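Local structure of putative peptide ABC-transport system periplasmic peptide-binding protein (Campylobacter jejuni, 4OEV) at residues A[77-81]-A[82-86]; A[205-209]-A[210-214]; A[269-273]-A[274-278]; A[370-374]-A[375-379]; A[419-422]-A[423-427]. The protein binds nickel(II), here together with oxalate, as an extracytoplasmic protein that probably hands the metal to an ABC-type importer. All blocks are in the same frame, centred on the assembly; numbering follows the deposited sequence.

Contact 1: A[77-81]-A[82-86]; sequences VKFSA and DDVKF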
loop_
_atom_site.group_PDB
_atom_site.type_symbol
_atom_site.label_atom_id
_atom_site.label_comp_id
_atom_site.label_asym_id
_atom_site.label_seq_id
_atom_site.Cartn_x
_atom_site.Cartn_y
_atom_site.Cartn_z
ATOM N N VAL A 77 -21.975 -22.281 6.517
ATOM C CA VAL A 77 -22.445 -21.692 7.770
ATOM C C VAL A 77 -22.881 -20.248 7.512
ATOM O O VAL A 77 -22.279 -19.555 6.685
ATOM C CB VAL A 77 -21.335 -21.763 8.833
ATOM C CG1 VAL A 77 -21.734 -21.076 10.110
ATOM C CG2 VAL A 77 -20.905 -23.210 9.060
ATOM N N LYS A 78 -23.934 -19.794 8.171
ATOM C CA LYS A 78 -24.420 -18.433 7.979
ATOM C C LYS A 78 -23.425 -17.417 8.579
ATOM O O LYS A 78 -22.719 -17.719 9.549
ATOM C CB LYS A 78 -25.777 -18.226 8.647
ATOM C CG LYS A 78 -26.932 -19.149 8.184
ATOM C CD LYS A 78 -28.165 -18.839 9.017
ATOM C CE LYS A 78 -29.264 -19.867 8.785
ATOM N NZ LYS A 78 -30.446 -19.698 9.674
ATOM N N PHE A 79 -23.426 -16.211 8.015
ATOM C CA PHE A 79 -22.658 -15.093 8.538
ATOM C C PHE A 79 -23.567 -14.338 9.490
ATOM O O PHE A 79 -24.704 -14.038 9.118
ATOM C CB PHE A 79 -22.169 -14.183 7.404
ATOM C CG PHE A 79 -21.699 -12.840 7.872
ATOM C CD1 PHE A 79 -20.458 -12.699 8.488
ATOM C CD2 PHE A 79 -22.483 -11.717 7.685
ATOM C CE1 PHE A 79 -20.023 -11.480 8.926
ATOM C CE2 PHE A 79 -22.043 -10.488 8.099
ATOM C CZ PHE A 79 -20.796 -10.369 8.731
ATOM N N SER A 80 -23.077 -14.058 10.704
ATOM C CA SER A 80 -23.855 -13.409 11.745
ATOM C C SER A 80 -23.114 -12.298 12.482
ATOM O O SER A 80 -21.937 -12.048 12.239
ATOM C CB SER A 80 -24.297 -14.434 12.790
ATOM O OG SER A 80 -23.172 -15.156 13.292
ATOM N N ALA A 81 -23.807 -11.639 13.406
ATOM C CA ALA A 81 -23.144 -10.673 14.279
ATOM C C ALA A 81 -22.013 -11.320 15.046
ATOM O O ALA A 81 -21.012 -10.635 15.351
ATOM C CB ALA A 81 -24.129 -10.026 15.255
ATOM N N ASP A 82 -22.131 -12.627 15.312
ATOM C CA ASP A 82 -21.067 -13.380 16.012
ATOM C C ASP A 82 -19.679 -13.148 15.385
ATOM O O ASP A 82 -18.688 -12.977 16.079
ATOM C CB ASP A 82 -21.341 -14.866 15.955
ATOM C CG ASP A 82 -22.339 -15.324 17.006
ATOM O OD1 ASP A 82 -22.972 -14.457 17.656
ATOM O OD2 ASP A 82 -22.530 -16.554 17.103
ATOM N N ASP A 83 -19.643 -13.223 14.066
ATOM C CA ASP A 83 -18.390 -13.046 13.281
ATOM C C ASP A 83 -17.810 -11.670 13.374
ATOM O O ASP A 83 -16.588 -11.481 13.416
ATOM C CB ASP A 83 -18.680 -13.372 11.825
ATOM C CG ASP A 83 -19.130 -14.791 11.647
ATOM O OD1 ASP A 83 -18.398 -15.688 12.117
ATOM O OD2 ASP A 83 -20.210 -14.999 11.051
ATOM N N VAL A 84 -18.688 -10.692 13.358
ATOM C CA VAL A 84 -18.287 -9.324 13.351
ATOM C C VAL A 84 -17.627 -8.965 14.677
ATOM O O VAL A 84 -16.600 -8.299 14.711
ATOM C CB VAL A 84 -19.474 -8.425 13.065
ATOM C CG1 VAL A 84 -19.083 -6.973 13.123
ATOM C CG2 VAL A 84 -20.070 -8.765 11.694
ATOM N N LYS A 85 -18.211 -9.412 15.785
ATOM C CA LYS A 85 -17.613 -9.157 17.068
ATOM C C LYS A 85 -16.341 -9.955 17.223
ATOM O O LYS A 85 -15.360 -9.450 17.772
ATOM C CB LYS A 85 -18.605 -9.478 18.206
ATOM C CG LYS A 85 -18.014 -9.395 19.591
ATOM C CD LYS A 85 -19.138 -9.606 20.640
ATOM C CE LYS A 85 -18.594 -9.675 22.096
ATOM N NZ LYS A 85 -18.153 -8.362 22.621
ATOM N N PHE A 86 -16.343 -11.198 16.755
ATOM C CA PHE A 86 -15.133 -11.993 16.851
ATOM C C PHE A 86 -13.990 -11.290 16.075
ATOM O O PHE A 86 -12.875 -11.182 16.565
ATOM C CB PHE A 86 -15.358 -13.401 16.312
ATOM C CG PHE A 86 -14.094 -14.179 16.118
ATOM C CD1 PHE A 86 -13.484 -14.820 17.184
ATOM C CD2 PHE A 86 -13.486 -14.237 14.862
ATOM C CE1 PHE A 86 -12.309 -15.530 16.993
ATOM C CE2 PHE A 86 -12.298 -14.925 14.673
ATOM C CZ PHE A 86 -11.704 -15.568 15.729
#
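Ser80 and Asp83 close the first turn of helix 81-92, where the extended backbone of 77-80 bends into helical geometry and Lys85 N reaches Ala81 O at 3.1 Å. The motif is a capping box with Ser80 at the N-cap. Its main bond runs from Ser80 N to Asp83 OD2, 3.0 Å long and nearly straight at 171°, arriving on the anti side of that oxygen. Ser80 OG in turn accepts a weak capping bond from Asp82 N, 3.4 Å away. With Asp83 CG beside its own backbone N (chi1 -61°), the carboxylate swings back toward the chain before the helix. Trp73 NE1 also donates to OD2, while OD1 takes the backbone N-H of Lys140, so partners from two other parts of the chain fix the group. The planes of the buried Phe79 ring and the carboxylate differ by only 12°, but the two side chains cross at a slant rather than stacking. Ala81 and Val84 turn to Val118 of strand 117-122, seating the helix on its sheet; from Val84, CG2 touches Phe79 CZ at 3.4 Å.

Contact 2: A[205-209]-A[210-214]; sequences AELKN and GKIDA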
loop_
_atom_site.group_PDB
_atom_site.type_symbol
_atom_site.label_atom_id
_atom_site.label_comp_id
_atom_site.label_asym_id
_atom_site.label_seq_id
_atom_site.Cartn_x
_atom_site.Cartn_y
_atom_site.Cartn_z
ATOM N N ALA A 205 6.551 -11.334 -20.832
ATOM C CA ALA A 205 6.766 -12.517 -21.673
ATOM C C ALA A 205 5.619 -13.484 -21.582
ATOM O O ALA A 205 5.322 -14.202 -22.537
ATOM C CB ALA A 205 8.018 -13.210 -21.279
ATOM N N GLU A 206 5.034 -13.593 -20.389
ATOM C CA GLU A 206 3.958 -14.540 -20.204
ATOM C C GLU A 206 2.662 -14.014 -20.812
ATOM O O GLU A 206 1.802 -14.797 -21.243
ATOM C CB GLU A 206 3.801 -14.898 -18.723
ATOM C CG GLU A 206 4.987 -15.730 -18.247
ATOM C CD GLU A 206 4.701 -16.606 -17.054
ATOM O OE1 GLU A 206 3.519 -16.792 -16.683
ATOM O OE2 GLU A 206 5.678 -17.135 -16.490
ATOM N N LEU A 207 2.514 -12.704 -20.899
ATOM C CA LEU A 207 1.416 -12.177 -21.693
ATOM C C LEU A 207 1.614 -12.612 -23.136
ATOM O O LEU A 207 0.719 -13.188 -23.758
ATOM C CB LEU A 207 1.344 -10.653 -21.612
ATOM C CG LEU A 207 0.692 -10.130 -20.331
ATOM C CD1 LEU A 207 0.956 -8.629 -20.137
ATOM C CD2 LEU A 207 -0.802 -10.450 -20.363
ATOM N N LYS A 208 2.828 -12.382 -23.643
ATOM C CA LYS A 208 3.130 -12.674 -25.041
ATOM C C LYS A 208 2.996 -14.134 -25.405
ATOM O O LYS A 208 2.471 -14.447 -26.467
ATOM C CB LYS A 208 4.543 -12.182 -25.363
ATOM C CG LYS A 208 4.626 -10.686 -25.535
ATOM C CD LYS A 208 4.081 -10.249 -26.915
ATOM C CE LYS A 208 4.210 -8.728 -27.091
ATOM N NZ LYS A 208 3.836 -8.210 -28.444
ATOM N N ASN A 209 3.413 -15.054 -24.546
ATOM C CA ASN A 209 3.285 -16.466 -24.923
ATOM C C ASN A 209 1.994 -17.132 -24.389
ATOM O O ASN A 209 1.864 -18.357 -24.409
ATOM C CB ASN A 209 4.530 -17.242 -24.482
ATOM C CG ASN A 209 4.686 -17.326 -22.980
ATOM O OD1 ASN A 209 3.732 -17.168 -22.221
ATOM N ND2 ASN A 209 5.916 -17.550 -22.538
ATOM N N GLY A 210 1.051 -16.315 -23.923
ATOM C CA GLY A 210 -0.273 -16.783 -23.536
ATOM C C GLY A 210 -0.366 -17.559 -22.244
ATOM O O GLY A 210 -1.334 -18.290 -22.023
ATOM N N LYS A 211 0.631 -17.406 -21.384
ATOM C CA LYS A 211 0.615 -18.096 -20.090
ATOM C C LYS A 211 -0.240 -17.374 -19.037
ATOM O O LYS A 211 -0.664 -17.976 -18.032
ATOM C CB LYS A 211 2.044 -18.257 -19.582
ATOM C CG LYS A 211 2.756 -19.491 -20.104
ATOM C CD LYS A 211 4.265 -19.363 -19.894
ATOM C CE LYS A 211 4.950 -20.709 -19.987
ATOM N NZ LYS A 211 4.993 -21.258 -18.598
ATOM N N ILE A 212 -0.480 -16.085 -19.255
ATOM C CA ILE A 212 -1.342 -15.309 -18.361
ATOM C C ILE A 212 -2.236 -14.389 -19.184
ATOM O O ILE A 212 -1.921 -14.076 -20.329
ATOM C CB ILE A 212 -0.533 -14.466 -17.320
ATOM C CG1 ILE A 212 0.417 -13.511 -18.004
ATOM C CG2 ILE A 212 0.248 -15.367 -16.391
ATOM C CD1 ILE A 212 1.210 -12.571 -16.981
ATOM N N ASP A 213 -3.345 -13.959 -18.589
ATOM C CA ASP A 213 -4.335 -13.115 -19.255
ATOM C C ASP A 213 -4.117 -11.642 -19.045
ATOM O O ASP A 213 -4.583 -10.834 -19.827
ATOM C CB ASP A 213 -5.764 -13.440 -18.751
ATOM C CG ASP A 213 -6.283 -14.751 -19.280
ATOM O OD1 ASP A 213 -6.238 -14.945 -20.514
ATOM O OD2 ASP A 213 -6.783 -15.570 -18.464
ATOM N N ALA A 214 -3.474 -11.296 -17.940
ATOM C CA ALA A 214 -3.342 -9.894 -17.514
ATOM C C ALA A 214 -2.222 -9.737 -16.522
ATOM O O ALA A 214 -1.980 -10.647 -15.725
ATOM C CB ALA A 214 -4.647 -9.393 -16.882
HETATM O O HOH W 1 -2.071 -13.266 -23.114
#
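Glu206 and Lys211 slant past each other at the end of helix 200-208, the Glu206 side chain extended and its OE1 3.6 Å from Lys211 CB. This oxygen is engaged in a salt bridge with Lys195. Ile212 crosses the same glutamate at about a right angle and lays its CG1 3.7 Å from Glu206 CB. Leu207 meets Ile212 more obliquely, its CD2 being 4.1 Å from CG1, and goes on to the buried side toward Val465 and Phe225. On the exposed flank Asn209 reaches forward over the turn (chi1 66°): its OD1 accepts from Lys211 N at 3.2 Å, in the plane of the amide carbonyl, and lies along the methylenes of Lys211. A water donates to both Leu207 O and Ile212 O, bridging the helix and the departing chain. Glu206 O is gripped by Lys211 N at 2.9 Å and additionally by Ile212 N, while Gly210 N reaches Leu207 O at 3.1 Å. With Gly210 at positive phi as the C-prime residue, the bonds from Lys211 N and Gly210 N make a Schellman motif ending the helix before strand 214-216.

Contact 3: A[269-273]-A[274-278]; sequences ESIVK and NLLHD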
loop_
_atom_site.group_PDB
_atom_site.type_symbol
_atom_site.label_atom_id
_atom_site.label_comp_id
_atom_site.label_asym_id
_atom_site.label_seq_id
_atom_site.Cartn_x
_atom_site.Cartn_y
_atom_site.Cartn_z
ATOM N N GLU A 269 11.778 17.072 -11.960
ATOM C CA GLU A 269 11.065 17.321 -13.221
ATOM C C GLU A 269 11.666 16.489 -14.346
ATOM O O GLU A 269 10.943 15.894 -15.141
ATOM C CB GLU A 269 11.099 18.799 -13.607
ATOM C CG GLU A 269 10.188 19.688 -12.800
ATOM C CD GLU A 269 8.712 19.411 -13.064
ATOM O OE1 GLU A 269 8.372 18.937 -14.178
ATOM O OE2 GLU A 269 7.887 19.666 -12.152
ATOM N N SER A 270 12.993 16.413 -14.386
ATOM C CA SER A 270 13.660 15.650 -15.424
ATOM C C SER A 270 13.375 14.144 -15.354
ATOM O O SER A 270 13.271 13.480 -16.388
ATOM C CB SER A 270 15.170 15.901 -15.365
ATOM O OG SER A 270 15.866 14.939 -16.135
ATOM N N ILE A 271 13.248 13.611 -14.144
ATOM C CA ILE A 271 12.959 12.194 -13.946
ATOM C C ILE A 271 11.596 11.789 -14.496
ATOM O O ILE A 271 11.456 10.791 -15.215
ATOM C CB ILE A 271 13.012 11.848 -12.449
ATOM C CG1 ILE A 271 14.453 11.688 -11.986
ATOM C CG2 ILE A 271 12.210 10.576 -12.134
ATOM C CD1 ILE A 271 14.517 11.494 -10.491
ATOM N N VAL A 272 10.579 12.557 -14.137
ATOM C CA VAL A 272 9.240 12.255 -14.582
ATOM C C VAL A 272 9.111 12.433 -16.081
ATOM O O VAL A 272 8.488 11.615 -16.773
ATOM C CB VAL A 272 8.220 13.140 -13.863
ATOM C CG1 VAL A 272 6.855 13.019 -14.526
ATOM C CG2 VAL A 272 8.163 12.744 -12.429
ATOM N N LYS A 273 9.695 13.512 -16.588
ATOM C CA LYS A 273 9.680 13.776 -18.010
ATOM C C LYS A 273 10.346 12.635 -18.764
ATOM O O LYS A 273 9.779 12.094 -19.717
ATOM C CB LYS A 273 10.379 15.097 -18.326
ATOM C CG LYS A 273 10.509 15.399 -19.806
ATOM C CD LYS A 273 11.317 16.693 -20.025
ATOM C CE LYS A 273 12.746 16.571 -19.440
ATOM N NZ LYS A 273 13.475 17.857 -19.160
ATOM N N ASN A 274 11.546 12.259 -18.332
ATOM C CA ASN A 274 12.372 11.375 -19.143
ATOM C C ASN A 274 12.265 9.891 -18.827
ATOM O O ASN A 274 12.092 9.080 -19.736
ATOM C CB ASN A 274 13.819 11.842 -19.064
ATOM C CG ASN A 274 13.985 13.261 -19.594
ATOM O OD1 ASN A 274 13.473 13.589 -20.675
ATOM N ND2 ASN A 274 14.673 14.113 -18.832
ATOM N N LEU A 275 12.387 9.512 -17.565
ATOM C CA LEU A 275 12.327 8.095 -17.239
ATOM C C LEU A 275 10.907 7.538 -17.317
ATOM O O LEU A 275 10.669 6.446 -17.878
ATOM C CB LEU A 275 12.888 7.842 -15.842
ATOM C CG LEU A 275 12.783 6.421 -15.308
ATOM C CD1 LEU A 275 13.538 5.445 -16.219
ATOM C CD2 LEU A 275 13.338 6.417 -13.901
ATOM N N LEU A 276 9.968 8.318 -16.796
ATOM C CA LEU A 276 8.631 7.813 -16.546
ATOM C C LEU A 276 7.672 8.180 -17.624
ATOM O O LEU A 276 6.497 7.819 -17.539
ATOM C CB LEU A 276 8.109 8.324 -15.220
ATOM C CG LEU A 276 8.676 7.448 -14.118
ATOM C CD1 LEU A 276 8.535 8.129 -12.796
ATOM C CD2 LEU A 276 7.929 6.125 -14.139
ATOM N N HIS A 277 8.162 8.943 -18.596
ATOM C CA HIS A 277 7.427 9.213 -19.834
ATOM C C HIS A 277 6.033 9.730 -19.562
ATOM O O HIS A 277 5.077 9.318 -20.219
ATOM C CB HIS A 277 7.344 7.957 -20.700
ATOM C CG HIS A 277 8.666 7.298 -20.947
ATOM N ND1 HIS A 277 9.704 7.931 -21.600
ATOM C CD2 HIS A 277 9.110 6.052 -20.652
ATOM C CE1 HIS A 277 10.737 7.108 -21.684
ATOM N NE2 HIS A 277 10.401 5.961 -21.117
ATOM N N ASP A 278 5.917 10.575 -18.548
ATOM C CA ASP A 278 4.631 11.160 -18.157
ATOM C C ASP A 278 3.530 10.100 -17.815
ATOM O O ASP A 278 2.326 10.323 -17.994
ATOM C CB ASP A 278 4.178 12.135 -19.260
ATOM C CG ASP A 278 5.163 13.317 -19.430
ATOM O OD1 ASP A 278 5.587 13.888 -18.392
ATOM O OD2 ASP A 278 5.536 13.655 -20.586
#
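The amide of Asn274 meets Lys273 and Ser270 at its polar end. Lys273 CE, brought round by a bend at chi3 (60°), sits obliquely off the amide plane, 3.2 Å from Asn274 ND2 and almost as close to OD1; the two side chains run together in the same direction. On the helix side, ND2 gives a weak bond to Ser270 OG at 3.1 Å, bent to 132°, for which Asn274 CG turns beside its own backbone N. The second flat group, the His277 imidazole, has Leu275 O over one face, 3.1 Å above the plane and shifted toward the rim. Beneath the exposed polar groups, Ile271 and Leu276 face helix 342-357, through Leu347 and Leu343 among others, and Val272 packs against Val282 and Ala458 of neighbouring strands. The backbone shows how the helix gives out. Ile271 O accepts from Leu275 N at 2.8 Å and also from Leu276 N at 3.3 Å, a wider turn; Asp278 N then spans six residues to Val272 O, straight at 173°. His277 is the first residue to leave helical geometry, and both it and Asp278 have positive phi; this is the C-terminal end of helix 268-274, unwinding into the short loop before strand 280-282.

Contact 4: A[370-374]-A[375-379]; sequences GSFDY and SKVDS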
loop_
_atom_site.group_PDB
_atom_site.type_symbol
_atom_site.label_atom_id
_atom_site.label_comp_id
_atom_site.label_asym_id
_atom_site.label_seq_id
_atom_site.Cartn_x
_atom_site.Cartn_y
_atom_site.Cartn_z
ATOM N N GLY A 370 12.294 -8.758 -1.033
ATOM C CA GLY A 370 12.116 -9.837 -0.065
ATOM C C GLY A 370 13.393 -10.596 0.299
ATOM O O GLY A 370 13.376 -11.505 1.132
ATOM N N SER A 371 14.525 -10.229 -0.286
ATOM C CA SER A 371 15.750 -10.993 0.009
ATOM C C SER A 371 16.679 -10.290 1.037
ATOM O O SER A 371 17.679 -10.877 1.461
ATOM C CB SER A 371 16.529 -11.286 -1.277
ATOM O OG SER A 371 17.171 -10.125 -1.771
ATOM N N PHE A 372 16.333 -9.063 1.433
ATOM C CA PHE A 372 17.103 -8.294 2.418
ATOM C C PHE A 372 16.138 -7.459 3.238
ATOM O O PHE A 372 14.988 -7.227 2.845
ATOM C CB PHE A 372 18.192 -7.395 1.749
ATOM C CG PHE A 372 17.640 -6.356 0.801
ATOM C CD1 PHE A 372 17.318 -6.687 -0.513
ATOM C CD2 PHE A 372 17.434 -5.048 1.218
ATOM C CE1 PHE A 372 16.797 -5.730 -1.396
ATOM C CE2 PHE A 372 16.904 -4.080 0.340
ATOM C CZ PHE A 372 16.585 -4.427 -0.971
ATOM N N ASP A 373 16.616 -7.005 4.389
ATOM C CA ASP A 373 15.798 -6.248 5.338
ATOM C C ASP A 373 15.847 -4.768 4.981
ATOM O O ASP A 373 16.898 -4.121 5.110
ATOM C CB ASP A 373 16.310 -6.502 6.768
ATOM C CG ASP A 373 15.441 -5.876 7.833
ATOM O OD1 ASP A 373 14.747 -4.910 7.560
ATOM O OD2 ASP A 373 15.501 -6.311 8.978
ATOM N N TYR A 374 14.713 -4.239 4.543
ATOM C CA TYR A 374 14.647 -2.880 4.048
ATOM C C TYR A 374 14.929 -1.822 5.122
ATOM O O TYR A 374 15.200 -0.679 4.787
ATOM C CB TYR A 374 13.285 -2.587 3.425
ATOM C CG TYR A 374 12.832 -3.551 2.330
ATOM C CD1 TYR A 374 11.468 -3.715 2.051
ATOM C CD2 TYR A 374 13.750 -4.302 1.599
ATOM C CE1 TYR A 374 11.037 -4.612 1.073
ATOM C CE2 TYR A 374 13.340 -5.187 0.640
ATOM C CZ TYR A 374 11.972 -5.336 0.359
ATOM O OH TYR A 374 11.560 -6.236 -0.632
ATOM N N SER A 375 14.802 -2.189 6.396
ATOM C CA SER A 375 14.984 -1.247 7.486
ATOM C C SER A 375 16.447 -1.263 7.953
ATOM O O SER A 375 16.779 -0.572 8.919
ATOM C CB SER A 375 14.056 -1.577 8.693
ATOM O OG SER A 375 14.523 -2.732 9.367
ATOM N N LYS A 376 17.296 -2.086 7.333
ATOM C CA LYS A 376 18.691 -2.188 7.769
ATOM C C LYS A 376 19.696 -1.661 6.717
ATOM O O LYS A 376 20.885 -1.957 6.820
ATOM C CB LYS A 376 19.073 -3.625 8.109
ATOM C CG LYS A 376 18.218 -4.291 9.173
ATOM C CD LYS A 376 18.629 -3.887 10.564
ATOM C CE LYS A 376 17.868 -4.715 11.628
ATOM N NZ LYS A 376 18.374 -6.130 11.774
ATOM N N VAL A 377 19.195 -0.902 5.731
ATOM C CA VAL A 377 20.056 -0.324 4.674
ATOM C C VAL A 377 20.108 1.183 4.802
ATOM O O VAL A 377 19.201 1.786 5.366
ATOM C CB VAL A 377 19.538 -0.703 3.262
ATOM C CG1 VAL A 377 19.585 -2.214 3.096
ATOM C CG2 VAL A 377 18.137 -0.191 3.060
ATOM N N ASP A 378 21.181 1.822 4.289
ATOM C CA ASP A 378 21.329 3.257 4.469
ATOM C C ASP A 378 20.200 4.037 3.865
ATOM O O ASP A 378 19.776 5.070 4.391
ATOM C CB ASP A 378 22.654 3.814 3.826
ATOM C CG ASP A 378 23.939 3.149 4.363
ATOM O OD1 ASP A 378 23.985 2.754 5.565
ATOM O OD2 ASP A 378 24.925 3.033 3.571
ATOM N N SER A 379 19.769 3.602 2.681
ATOM C CA SER A 379 18.631 4.211 2.038
ATOM C C SER A 379 18.023 3.192 1.070
ATOM O O SER A 379 18.678 2.189 0.692
ATOM C CB SER A 379 19.025 5.509 1.329
ATOM O OG SER A 379 19.907 5.291 0.228
HETATM O O HOH W 2 17.124 -8.262 9.553
#
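Asp373 and Ser375 form an Asx turn, built into a type I beta turn over residues 373-376, in the loop between strands 361-367 and 379-384. Three hydrogen bonds define the turn. Asp373 OD1 accepts from Ser375 N at 3.0 Å and from Ser375 OG at 2.8 Å, the backbone donor on the anti side and the hydroxyl on the syn side, both from the same face of the carboxylate. With CG anti to N (chi1 -174°), the aspartate can lean forward over the turn. Lys376 N closes that turn on Asp373 O at 3.0 Å, approaching from well above the carbonyl plane. Charge plays a looser part: Asp373 OD2 and Lys376 NZ stay 4.0 Å apart, too far for a salt bridge, and a water that donates to OD2 accepts only weakly from the ammonium group. Apolar contact comes from Val377, whose CG1 lies 4.0 Å from CD2 of Phe372; both also touch Trp336 of strand 329-338. Among the aromatics, Tyr374 stacks on Phe380, a residue of the oxalate pocket, and its side chain comes within about 4 Å of the bound oxalate. The tyrosine is held at its far end as well, its OH accepting from Gly370 N at 2.7 Å.

Contact 5: A[419-422]-A[423-427]; sequences KKVD and IALQK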
loop_
_atom_site.group_PDB
_atom_site.type_symbol
_atom_site.label_atom_id
_atom_site.label_comp_id
_atom_site.label_asym_id
_atom_site.label_seq_id
_atom_site.Cartn_x
_atom_site.Cartn_y
_atom_site.Cartn_z
ATOM N N LYS A 419 8.405 14.749 16.518
ATOM C CA LYS A 419 7.311 15.053 17.422
ATOM C C LYS A 419 6.122 15.742 16.738
ATOM O O LYS A 419 4.958 15.414 17.049
ATOM C CB LYS A 419 7.770 15.940 18.589
ATOM C CG LYS A 419 8.560 15.255 19.660
ATOM C CD LYS A 419 8.751 16.279 20.815
ATOM C CE LYS A 419 9.806 15.796 21.841
ATOM N NZ LYS A 419 10.141 16.987 22.700
ATOM N N LYS A 420 6.382 16.704 15.852
ATOM C CA LYS A 420 5.269 17.408 15.213
ATOM C C LYS A 420 4.500 16.435 14.287
ATOM O O LYS A 420 3.281 16.519 14.183
ATOM C CB LYS A 420 5.727 18.650 14.443
ATOM C CG LYS A 420 6.112 19.850 15.341
ATOM C CD LYS A 420 6.632 21.018 14.506
ATOM C CE LYS A 420 8.063 20.760 14.014
ATOM N NZ LYS A 420 8.561 21.731 12.957
ATOM N N VAL A 421 5.218 15.524 13.625
ATOM C CA VAL A 421 4.521 14.533 12.830
ATOM C C VAL A 421 3.663 13.633 13.722
ATOM O O VAL A 421 2.467 13.439 13.423
ATOM C CB VAL A 421 5.454 13.688 12.019
ATOM C CG1 VAL A 421 4.704 12.498 11.473
ATOM C CG2 VAL A 421 6.117 14.580 10.865
ATOM N N ASP A 422 4.239 13.106 14.808
ATOM C CA ASP A 422 3.470 12.218 15.700
ATOM C C ASP A 422 2.184 12.865 16.166
ATOM O O ASP A 422 1.125 12.238 16.121
ATOM C CB ASP A 422 4.259 11.775 16.939
ATOM C CG ASP A 422 5.378 10.815 16.617
ATOM O OD1 ASP A 422 5.402 10.249 15.478
ATOM O OD2 ASP A 422 6.244 10.598 17.518
ATOM N N ILE A 423 2.277 14.123 16.600
ATOM C CA ILE A 423 1.142 14.853 17.146
ATOM C C ILE A 423 0.069 15.153 16.075
ATOM O O ILE A 423 -1.146 15.086 16.315
ATOM C CB ILE A 423 1.628 16.161 17.776
ATOM C CG1 ILE A 423 2.484 15.854 19.001
ATOM C CG2 ILE A 423 0.472 17.049 18.137
ATOM C CD1 ILE A 423 3.279 17.064 19.505
ATOM N N ALA A 424 0.539 15.486 14.892
ATOM C CA ALA A 424 -0.344 15.855 13.814
ATOM C C ALA A 424 -1.170 14.661 13.393
ATOM O O ALA A 424 -2.381 14.778 13.246
ATOM C CB ALA A 424 0.457 16.416 12.638
ATOM N N LEU A 425 -0.530 13.517 13.193
ATOM C CA LEU A 425 -1.259 12.326 12.754
ATOM C C LEU A 425 -2.206 11.787 13.812
ATOM O O LEU A 425 -3.254 11.176 13.503
ATOM C CB LEU A 425 -0.292 11.243 12.382
ATOM C CG LEU A 425 0.534 11.545 11.111
ATOM C CD1 LEU A 425 1.441 10.391 10.869
ATOM C CD2 LEU A 425 -0.387 11.731 9.889
ATOM N N GLN A 426 -1.820 11.947 15.062
ATOM C CA GLN A 426 -2.673 11.465 16.157
ATOM C C GLN A 426 -3.888 12.301 16.243
ATOM O O GLN A 426 -5.003 11.757 16.341
ATOM C CB GLN A 426 -1.891 11.438 17.492
ATOM C CG GLN A 426 -0.844 10.280 17.571
ATOM C CD GLN A 426 -0.027 10.268 18.883
ATOM O OE1 GLN A 426 -0.452 10.811 19.903
ATOM N NE2 GLN A 426 1.144 9.635 18.850
ATOM N N LYS A 427 -3.725 13.629 16.229
ATOM C CA LYS A 427 -4.904 14.499 16.233
ATOM C C LYS A 427 -5.755 14.257 14.994
ATOM O O LYS A 427 -6.968 14.069 15.069
ATOM C CB LYS A 427 -4.514 15.977 16.313
ATOM C CG LYS A 427 -4.023 16.428 17.708
ATOM C CD LYS A 427 -3.382 17.802 17.627
ATOM C CE LYS A 427 -3.267 18.469 19.001
ATOM N NZ LYS A 427 -3.014 17.510 20.113
#
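Val421 and Leu425, one turn apart, lie side by side and point the same way, with Val421 CG1 3.9 Å from Leu425 CD1. This is the tight, buried stripe of the contact. Together with Ala424 the pair packs on Phe444 of helix 434-450, and Val421 also reaches Ala447 of that helix and Phe398 of helix 395-398. Beneath them the bond from Leu425 N to Val421 O is 3.0 Å long and nearly linear, 173° at the hydrogen. The segments are successive turns of the amphipathic helix 419-429, regular i to i+4 throughout: Ile423 N meets Lys419 O, Ala424 N meets Lys420 O, and Gln426 N meets Asp422 O. Around the cylinder the packing thins. Ile423 is exposed although apolar; its CG1, beside the backbone N (chi1 -67°), leans back to 3.2 Å from Lys419 O, hugging its own helix. Lys419 and Lys420 extend from the first turn on the exposed side. Between the two faces sit Asp422 and Gln426, whose side chains leave the helix for the segment after helix 395-398: Asp422 OD1 takes the backbone N-H of Ser400, and Gln426 NE2 donates to Glu399 OE1. Gln426 CG passes Asp422 O at 3.1 Å.

Overall arrangement
Along the chain the five contacts follow in numerical order, none enclosing another and none touching. Contacts 1 and 3 are farthest apart, about 50 Å between centres on opposite sides of the chain's centre; contacts 2 and 5 are also on opposite sides, 46 Å apart. Contact 1 belongs with the antiparallel sheet of strands 51-56, 62-67, 117-122 and 107-114. Contacts 2, 3 and 4 lead into strands 214-216, 280-282 and 379-384 of one six-stranded sheet, yet their nearest atoms stay 14 to 19 Å apart. Contact 5 lies within helix 419-429, packed on helix 434-450. Contact 4 alone approaches the oxalate bound with nickel; contact 1 starts a helix, contacts 2 and 3 end one, and contact 5 is packing within one, all away from the metal site.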